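Local coordinates for protein retinol dehydratase (Spodoptera frugiperda, PDB 1FMJ) that probably dehydrates retinol through sulfotransferase-like chemistry, and binds retinol and adenosine-3',5'-diphosphate within a sulfotransferase fold capped by a helical lid, at residues T33-L38 with G220-T225; L61-V66 with L175-M180. All coordinates share one frame; numbering follows the deposited sequence.

Contact 1: residues T33-L38 with G220-T225; sequences TTYVKL and GLYTLT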
loop_
_atom_site.group_PDB
_atom_site.type_symbol
_atom_site.label_atom_id
_atom_site.label_comp_id
_atom_site.label_asym_id
_atom_site.label_seq_id
_atom_site.Cartn_x
_atom_site.Cartn_y
_atom_site.Cartn_z
ATOM N N THR A 33 0.861 17.090 5.983
ATOM C CA THR A 33 2.019 16.649 5.203
ATOM C C THR A 33 1.896 17.012 3.723
ATOM O O THR A 33 0.843 16.820 3.118
ATOM C CB THR A 33 2.218 15.127 5.323
ATOM O OG1 THR A 33 2.063 14.728 6.692
ATOM C CG2 THR A 33 3.607 14.743 4.859
ATOM N N THR A 34 2.976 17.534 3.145
ATOM C CA THR A 34 2.986 17.935 1.735
ATOM C C THR A 34 3.796 16.962 0.887
ATOM O O THR A 34 4.503 16.109 1.419
ATOM C CB THR A 34 3.595 19.345 1.565
ATOM O OG1 THR A 34 4.897 19.368 2.162
ATOM C CG2 THR A 34 2.725 20.389 2.232
ATOM N N TYR A 35 3.699 17.099 -0.433
ATOM C CA TYR A 35 4.430 16.221 -1.353
ATOM C C TYR A 35 5.563 16.919 -2.120
ATOM O O TYR A 35 5.739 18.138 -2.051
ATOM C CB TYR A 35 3.495 15.642 -2.421
ATOM C CG TYR A 35 2.329 14.800 -1.950
ATOM C CD1 TYR A 35 1.072 15.367 -1.756
ATOM C CD2 TYR A 35 2.457 13.420 -1.804
ATOM C CE1 TYR A 35 -0.028 14.584 -1.445
ATOM C CE2 TYR A 35 1.357 12.624 -1.490
ATOM C CZ TYR A 35 0.119 13.214 -1.317
ATOM O OH TYR A 35 -0.976 12.441 -1.041
ATOM N N VAL A 36 6.314 16.103 -2.857
ATOM C CA VAL A 36 7.392 16.532 -3.740
ATOM C C VAL A 36 7.542 15.387 -4.731
ATOM O O VAL A 36 7.309 14.225 -4.384
ATOM C CB VAL A 36 8.753 16.737 -3.023
ATOM C CG1 VAL A 36 8.643 17.844 -1.985
ATOM C CG2 VAL A 36 9.225 15.431 -2.404
ATOM N N LYS A 37 7.892 15.719 -5.969
ATOM C CA LYS A 37 8.087 14.724 -7.017
ATOM C C LYS A 37 9.473 14.120 -6.798
ATOM O O LYS A 37 10.418 14.842 -6.476
ATOM C CB LYS A 37 8.033 15.398 -8.390
ATOM C CG LYS A 37 6.939 14.897 -9.332
ATOM C CD LYS A 37 5.557 15.333 -8.896
ATOM C CE LYS A 37 4.525 15.104 -10.003
ATOM N NZ LYS A 37 4.330 13.660 -10.350
ATOM N N LEU A 38 9.607 12.812 -6.976
ATOM C CA LEU A 38 10.901 12.171 -6.755
ATOM C C LEU A 38 11.390 11.340 -7.928
ATOM O O LEU A 38 10.678 10.474 -8.421
ATOM C CB LEU A 38 10.847 11.289 -5.501
ATOM C CG LEU A 38 12.161 10.607 -5.107
ATOM C CD1 LEU A 38 13.249 11.677 -4.997
ATOM C CD2 LEU A 38 12.007 9.854 -3.789
ATOM N N GLY A 220 -1.195 11.271 -11.915
ATOM C CA GLY A 220 0.022 11.025 -11.163
ATOM C C GLY A 220 0.252 12.056 -10.074
ATOM O O GLY A 220 1.400 12.395 -9.755
ATOM N N LEU A 221 -0.835 12.564 -9.495
ATOM C CA LEU A 221 -0.716 13.563 -8.436
ATOM C C LEU A 221 -1.167 13.060 -7.067
ATOM O O LEU A 221 -1.395 13.846 -6.147
ATOM C CB LEU A 221 -1.466 14.842 -8.828
ATOM C CG LEU A 221 -0.724 15.600 -9.940
ATOM C CD1 LEU A 221 -1.520 16.802 -10.407
ATOM C CD2 LEU A 221 0.648 16.021 -9.421
ATOM N N TYR A 222 -1.329 11.751 -6.934
ATOM C CA TYR A 222 -1.682 11.206 -5.633
ATOM C C TYR A 222 -0.495 10.393 -5.141
ATOM O O TYR A 222 0.448 10.121 -5.893
ATOM C CB TYR A 222 -2.939 10.331 -5.669
ATOM C CG TYR A 222 -3.405 9.960 -4.268
ATOM C CD1 TYR A 222 -3.777 10.945 -3.348
ATOM C CD2 TYR A 222 -3.402 8.637 -3.844
ATOM C CE1 TYR A 222 -4.128 10.606 -2.027
ATOM C CE2 TYR A 222 -3.745 8.288 -2.544
ATOM C CZ TYR A 222 -4.104 9.270 -1.639
ATOM O OH TYR A 222 -4.414 8.911 -0.351
ATOM N N THR A 223 -0.547 10.025 -3.871
ATOM C CA THR A 223 0.517 9.277 -3.210
ATOM C C THR A 223 1.094 8.087 -3.985
ATOM O O THR A 223 0.384 7.164 -4.375
ATOM C CB THR A 223 0.039 8.799 -1.817
ATOM O OG1 THR A 223 -0.532 9.914 -1.111
ATOM C CG2 THR A 223 1.210 8.241 -1.003
ATOM N N LEU A 224 2.406 8.150 -4.190
ATOM C CA LEU A 224 3.197 7.141 -4.884
ATOM C C LEU A 224 2.874 6.815 -6.339
ATOM O O LEU A 224 3.334 5.799 -6.863
ATOM C CB LEU A 224 3.280 5.863 -4.035
ATOM C CG LEU A 224 4.132 6.077 -2.768
ATOM C CD1 LEU A 224 4.140 4.830 -1.925
ATOM C CD2 LEU A 224 5.570 6.455 -3.155
ATOM N N THR A 225 2.091 7.675 -6.991
ATOM C CA THR A 225 1.814 7.514 -8.416
ATOM C C THR A 225 3.053 8.207 -9.025
ATOM O O THR A 225 3.855 8.785 -8.285
ATOM C CB THR A 225 0.531 8.280 -8.847
ATOM O OG1 THR A 225 0.658 9.669 -8.506
ATOM C CG2 THR A 225 -0.703 7.690 -8.156
#
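Y35 lays the hydroxyl end of its ring against T223, and the two side chains meet at about a right angle. Its CG stands anti to the carbonyl carbon (chi1 -60°), which directs the ring off the strand and onto the type II turn Y222-T225. There Y35 OH and T223 OG1 form a short hydrogen bond of 2.6 Å, in which either hydroxyl could be the donor. T223 OG1 lies in the plane of the Y35 ring, at its edge, and comes within 3.3 Å of Y35 CE2. The same T223 OG1 sits 3.6 Å above the plane of the Y222 ring, over its centre, so this buried oxygen meets the edge of one tyrosine and the face of another. Y35 OH also approaches Y222 CE1 obliquely at 3.8 Å. A phenylalanine in place of Y35 would keep the ring but is likely to leave T223 OG1 without its hydroxyl mate. Further along, the chain of K37 bends at chi2 and chi4 to bring NZ to G220 O at 3.2 Å, tilted 23° from the carbonyl plane; NZ also hydrogen-bonds G42 O, its stronger partner. The K37 and L221 side chains cross at about a right angle, with K37 CE 4.0 Å from L221 CD2. Strand 35-38 is the middle of a three-stranded antiparallel sheet, Y35 stacks on Y46 of strand 43-46, and L224 and T225 make backbone hydrogen bonds with M44. The contact thus fastens that sheet to the loop between helices 210-218 and 227-235, with L221 also resting on helix 18-24.

Contact 2: residues L61-V66 with L175-M180; sequences LRPTDV and LDTVKM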
loop_
_atom_site.group_PDB
_atom_site.type_symbol
_atom_site.label_atom_id
_atom_site.label_comp_id
_atom_site.label_asym_id
_atom_site.label_seq_id
_atom_site.Cartn_x
_atom_site.Cartn_y
_atom_site.Cartn_z
ATOM N N LEU A 61 20.079 -5.839 3.161
ATOM C CA LEU A 61 19.068 -6.878 3.031
ATOM C C LEU A 61 19.589 -8.253 3.431
ATOM O O LEU A 61 20.795 -8.511 3.396
ATOM C CB LEU A 61 18.533 -6.906 1.597
ATOM C CG LEU A 61 17.876 -5.583 1.166
ATOM C CD1 LEU A 61 17.388 -5.704 -0.259
ATOM C CD2 LEU A 61 16.708 -5.245 2.094
ATOM N N ARG A 62 18.657 -9.127 3.802
ATOM C CA ARG A 62 18.966 -10.475 4.248
ATOM C C ARG A 62 18.228 -11.511 3.410
ATOM O O ARG A 62 17.107 -11.269 2.967
ATOM C CB ARG A 62 18.562 -10.615 5.711
ATOM C CG ARG A 62 19.042 -9.446 6.563
ATOM C CD ARG A 62 18.528 -9.542 7.990
ATOM N NE ARG A 62 19.015 -8.441 8.815
ATOM C CZ ARG A 62 18.553 -8.154 10.028
ATOM N NH1 ARG A 62 17.591 -8.886 10.565
ATOM N NH2 ARG A 62 19.046 -7.126 10.701
ATOM N N PRO A 63 18.850 -12.686 3.190
ATOM C CA PRO A 63 18.258 -13.770 2.400
ATOM C C PRO A 63 16.920 -14.292 2.914
ATOM O O PRO A 63 16.163 -14.879 2.148
ATOM C CB PRO A 63 19.348 -14.842 2.403
ATOM C CG PRO A 63 20.066 -14.598 3.698
ATOM C CD PRO A 63 20.164 -13.090 3.726
ATOM N N THR A 64 16.620 -14.082 4.196
ATOM C CA THR A 64 15.345 -14.556 4.741
ATOM C C THR A 64 14.270 -13.474 4.724
ATOM O O THR A 64 13.151 -13.706 5.169
ATOM C CB THR A 64 15.473 -15.079 6.193
ATOM O OG1 THR A 64 16.018 -14.048 7.024
ATOM C CG2 THR A 64 16.358 -16.308 6.248
ATOM N N ASP A 65 14.604 -12.296 4.211
ATOM C CA ASP A 65 13.627 -11.210 4.135
ATOM C C ASP A 65 12.538 -11.552 3.122
ATOM O O ASP A 65 12.819 -12.143 2.080
ATOM C CB ASP A 65 14.283 -9.901 3.671
ATOM C CG ASP A 65 15.193 -9.292 4.707
ATOM O OD1 ASP A 65 15.224 -9.800 5.840
ATOM O OD2 ASP A 65 15.875 -8.293 4.387
ATOM N N VAL A 66 11.301 -11.177 3.425
ATOM C CA VAL A 66 10.207 -11.401 2.495
ATOM C C VAL A 66 9.424 -10.101 2.407
ATOM O O VAL A 66 8.991 -9.564 3.424
ATOM C CB VAL A 66 9.266 -12.527 2.949
ATOM C CG1 VAL A 66 8.128 -12.682 1.938
ATOM C CG2 VAL A 66 10.037 -13.830 3.071
ATOM N N LEU A 175 16.342 -7.969 -5.352
ATOM C CA LEU A 175 15.783 -9.287 -5.613
ATOM C C LEU A 175 16.836 -10.401 -5.666
ATOM O O LEU A 175 16.490 -11.581 -5.703
ATOM C CB LEU A 175 14.967 -9.260 -6.909
ATOM C CG LEU A 175 13.747 -8.327 -6.927
ATOM C CD1 LEU A 175 13.053 -8.404 -8.284
ATOM C CD2 LEU A 175 12.779 -8.720 -5.809
ATOM N N ASP A 176 18.116 -10.040 -5.666
ATOM C CA ASP A 176 19.159 -11.062 -5.666
ATOM C C ASP A 176 19.204 -11.647 -4.270
ATOM O O ASP A 176 19.684 -12.759 -4.064
ATOM C CB ASP A 176 20.546 -10.480 -5.973
ATOM C CG ASP A 176 20.690 -10.012 -7.406
ATOM O OD1 ASP A 176 20.130 -10.658 -8.312
ATOM O OD2 ASP A 176 21.388 -8.999 -7.627
ATOM N N THR A 177 18.694 -10.896 -3.303
ATOM C CA THR A 177 18.726 -11.353 -1.921
ATOM C C THR A 177 17.383 -11.737 -1.311
ATOM O O THR A 177 17.265 -12.766 -0.642
ATOM C CB THR A 177 19.352 -10.276 -1.019
ATOM O OG1 THR A 177 20.605 -9.861 -1.577
ATOM C CG2 THR A 177 19.575 -10.820 0.389
ATOM N N VAL A 178 16.372 -10.913 -1.542
ATOM C CA VAL A 178 15.065 -11.155 -0.946
ATOM C C VAL A 178 13.969 -11.591 -1.898
ATOM O O VAL A 178 14.071 -11.419 -3.115
ATOM C CB VAL A 178 14.584 -9.886 -0.190
ATOM C CG1 VAL A 178 15.710 -9.359 0.673
ATOM C CG2 VAL A 178 14.132 -8.804 -1.175
ATOM N N LYS A 179 12.921 -12.175 -1.329
ATOM C CA LYS A 179 11.778 -12.599 -2.112
ATOM C C LYS A 179 10.721 -11.507 -1.974
ATOM O O LYS A 179 10.614 -10.856 -0.930
ATOM C CB LYS A 179 11.246 -13.941 -1.609
ATOM C CG LYS A 179 12.214 -15.083 -1.875
ATOM C CD LYS A 179 11.662 -16.423 -1.446
ATOM C CE LYS A 179 12.706 -17.505 -1.648
ATOM N NZ LYS A 179 13.198 -17.533 -3.061
ATOM N N MET A 180 9.953 -11.298 -3.033
ATOM C CA MET A 180 8.921 -10.270 -3.037
ATOM C C MET A 180 7.674 -10.715 -3.775
ATOM O O MET A 180 7.757 -11.372 -4.817
ATOM C CB MET A 180 9.460 -8.987 -3.690
ATOM C CG MET A 180 8.389 -7.917 -3.996
ATOM S SD MET A 180 9.074 -6.362 -4.686
ATOM C CE MET A 180 9.910 -5.723 -3.237
#
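At the entry to two neighbouring parallel strands, 66-70 and 179-184, V66 pairs with K179 in a parallel bridge, and the loops leading into those strands run against each other. The bond from K179 N to D65 O is nearly straight (167°) but weak at 3.4 Å. Two CA-H...O contacts back it up: P63 CA to T177 O at 3.4 Å and V66 CA to K179 O at 3.5 Å. V178 is the apolar wedge. Its CG1, anti to the carbonyl carbon (chi1 -47°), pushes into the R62-D65 type I turn, 3.3 Å from R62 O and 3.4 Å from D65 CB, while L61 CB flanks the same methyl at 3.9 Å. This is the core sheet of the sulfotransferase, a P-loop-type parallel sheet in which 66-70 is the central strand; as in relatives, the phosphosulfate-binding loop follows it. Before the strand begins, the carboxylate of D65 folds back over its own turn, and R62 N reaches D65 OD2 at 3.0 Å from above the carboxylate plane. R159 takes the same D65 OD2 in a salt bridge, so two donors grip OD2, and the nearby charge probably keeps the group ionised. At the more open end, T177 sets CG2 against the R62-P63 peptide, 3.4 Å from R62 C, and K179 carries its ammonium away to N242 OD1.

From the N terminus the chain forms strand 13-14 and helix 18-24, then strand 35-38, the middle of the small antiparallel sheet, then passes helix 53-57 and reaches 61-66, the lead into the central strand of the parallel sheet. More than a hundred residues later 175-180 returns beside it, and contact 2 closes that loop. The chain then runs on through strand 179-184 and the helices 187-200 and 210-218 before 220-225 meets 33-38. Contact 1 therefore closes the longer loop, and contact 2 is nested inside it. Their centres lie about 27 Å apart and they do not touch: one ties the N-terminal sheet to an interhelical loop, the other joins adjacent strands of the core.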